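Local atomic coordinates of replicative DNA helicase (Mycobacterium chimaera, PDB entry 6RIY), a protein that carries an intein, the domain crystallised here, which probably excises itself from the helicase precursor by protein splicing and joins the flanking segments. Residues 51-56 against 109-114. Sequence-based numbering, arbitrary orientation.
Sequences VEFSDG and VQIESA
Glu52 O accepts two amide hydrogens from the opposite strand. Glu112 N gives Glu52 O the shorter bond, 2.8 Å, with the donor tilted 17° from the carbonyl plane; Ser113 N gives a weak one. Glu52 N returns a nearly straight bond to Ser113 O (2.9 Å). Past this point the pairing shifts by one residue, and Phe53 lies across from Ile111. Ser54 then grips Gln110 twice. Ser54 N donates to Gln110 O (2.8 Å), while Ser54 OG takes the hydrogen of Gln110 N (2.9 Å). OG is placed there by a chi1 of 55°, which sets it between the backbone N and the carbonyl carbon. The side chain thus continues the pairing where the strand ends. The Phe53 ring leans obliquely against Val109, with Phe53 CD1 3.5 Å from Val109 CG2, and its CE1 meets Ile111 CG1. Asp55 rests on Val109 CG1, and its carboxylate bonds to Thr57. Glu112 CG packs over the Phe53–Ser54 peptide, and the bend beyond it brings OE2 beside Ser54 CA. Further out, Ile86 and Val141 both touch Phe53 and Val109. A type I turn from Phe53 to Gly56 leads toward strand 58-62. The arrangement is a classic beta bulge between antiparallel central strands of a sheet in the Hedgehog/intein fold.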
loop_
_atom_site.group_PDB
_atom_site.type_symbol
_atom_site.label_atom_id
_atom_site.label_comp_id
_atom_site.label_asym_id
_atom_site.label_seq_id
_atom_site.Cartn_x
_atom_site.Cartn_y
_atom_site.Cartn_z
ATOM N N VAL A 51 4.230 -4.921 7.478
ATOM C CA VAL A 51 2.845 -5.356 7.622
ATOM C C VAL A 51 2.685 -6.673 6.876
ATOM O O VAL A 51 2.928 -6.745 5.667
ATOM C CB VAL A 51 1.855 -4.306 7.100
ATOM C CG1 VAL A 51 0.430 -4.710 7.477
ATOM C CG2 VAL A 51 2.217 -2.922 7.633
ATOM N N GLU A 52 2.282 -7.708 7.600
ATOM C CA GLU A 52 2.122 -9.054 7.063
ATOM C C GLU A 52 0.642 -9.391 7.007
ATOM O O GLU A 52 -0.075 -9.227 8.003
ATOM C CB GLU A 52 2.875 -10.066 7.929
ATOM C CG GLU A 52 2.819 -11.486 7.432
ATOM C CD GLU A 52 3.517 -12.448 8.371
ATOM O OE1 GLU A 52 4.346 -13.244 7.886
ATOM O OE2 GLU A 52 3.238 -12.404 9.593
ATOM N N PHE A 53 0.190 -9.859 5.849
ATOM C CA PHE A 53 -1.220 -10.180 5.651
ATOM C C PHE A 53 -1.430 -11.684 5.630
ATOM O O PHE A 53 -0.490 -12.464 5.515
ATOM C CB PHE A 53 -1.729 -9.536 4.367
ATOM C CG PHE A 53 -1.629 -8.045 4.394
ATOM C CD1 PHE A 53 -2.633 -7.283 4.971
ATOM C CD2 PHE A 53 -0.523 -7.410 3.862
ATOM C CE1 PHE A 53 -2.546 -5.896 5.006
ATOM C CE2 PHE A 53 -0.417 -6.018 3.903
ATOM C CZ PHE A 53 -1.445 -5.265 4.475
ATOM N N SER A 54 -2.699 -12.085 5.748
ATOM C CA SER A 54 -3.027 -13.501 5.841
ATOM C C SER A 54 -2.805 -14.255 4.535
ATOM O O SER A 54 -2.816 -15.491 4.553
ATOM C CB SER A 54 -4.478 -13.674 6.290
ATOM O OG SER A 54 -5.348 -12.965 5.428
ATOM N N ASP A 55 -2.597 -13.556 3.421
ATOM C CA ASP A 55 -2.363 -14.203 2.135
ATOM C C ASP A 55 -0.888 -14.459 1.872
ATOM O O ASP A 55 -0.546 -15.024 0.830
ATOM C CB ASP A 55 -2.937 -13.350 1.002
ATOM C CG ASP A 55 -2.195 -12.026 0.845
ATOM O OD1 ASP A 55 -1.620 -11.543 1.847
ATOM O OD2 ASP A 55 -2.193 -11.472 -0.271
ATOM N N GLY A 56 -0.011 -14.048 2.781
ATOM C CA GLY A 56 1.418 -14.164 2.588
ATOM C C GLY A 56 2.087 -12.885 2.135
ATOM O O GLY A 56 3.318 -12.816 2.136
ATOM N N VAL A 109 -8.155 -9.375 2.857
ATOM C CA VAL A 109 -7.171 -10.095 3.663
ATOM C C VAL A 109 -7.295 -9.653 5.115
ATOM O O VAL A 109 -7.876 -8.611 5.425
ATOM C CB VAL A 109 -5.707 -9.877 3.201
ATOM C CG1 VAL A 109 -5.409 -10.603 1.897
ATOM C CG2 VAL A 109 -5.381 -8.380 3.123
ATOM N N GLN A 110 -6.721 -10.458 6.009
ATOM C CA GLN A 110 -6.625 -10.151 7.430
ATOM C C GLN A 110 -5.206 -9.689 7.748
ATOM O O GLN A 110 -4.239 -10.189 7.165
ATOM C CB GLN A 110 -6.985 -11.385 8.264
ATOM C CG GLN A 110 -7.135 -11.159 9.759
ATOM C CD GLN A 110 -8.153 -12.094 10.373
ATOM O OE1 GLN A 110 -8.123 -13.302 10.136
ATOM N NE2 GLN A 110 -9.070 -11.539 11.165
ATOM N N ILE A 111 -5.084 -8.726 8.664
ATOM C CA ILE A 111 -3.767 -8.346 9.168
ATOM C C ILE A 111 -3.266 -9.435 10.105
ATOM O O ILE A 111 -3.951 -9.826 11.061
ATOM C CB ILE A 111 -3.807 -6.988 9.874
ATOM C CG1 ILE A 111 -3.782 -5.861 8.839
ATOM C CG2 ILE A 111 -2.591 -6.841 10.826
ATOM C CD1 ILE A 111 -5.114 -5.606 8.151
ATOM N N GLU A 112 -2.074 -9.955 9.818
ATOM C CA GLU A 112 -1.472 -10.919 10.723
ATOM C C GLU A 112 -0.583 -10.243 11.750
ATOM O O GLU A 112 -0.609 -10.607 12.930
ATOM C CB GLU A 112 -0.669 -11.961 9.944
ATOM C CG GLU A 112 -1.508 -12.837 9.021
ATOM C CD GLU A 112 -2.282 -13.921 9.756
ATOM O OE1 GLU A 112 -2.692 -13.701 10.917
ATOM O OE2 GLU A 112 -2.472 -15.008 9.170
ATOM N N SER A 113 0.203 -9.259 11.323
ATOM C CA SER A 113 1.068 -8.547 12.245
ATOM C C SER A 113 1.540 -7.276 11.564
ATOM O O SER A 113 1.565 -7.188 10.334
ATOM C CB SER A 113 2.264 -9.405 12.674
ATOM O OG SER A 113 3.069 -9.742 11.556
ATOM N N ALA A 114 1.881 -6.287 12.385
ATOM C CA ALA A 114 2.557 -5.078 11.940
ATOM C C ALA A 114 3.623 -4.770 12.976
ATOM O O ALA A 114 3.315 -4.645 14.166
ATOM C CB ALA A 114 1.583 -3.907 11.786
#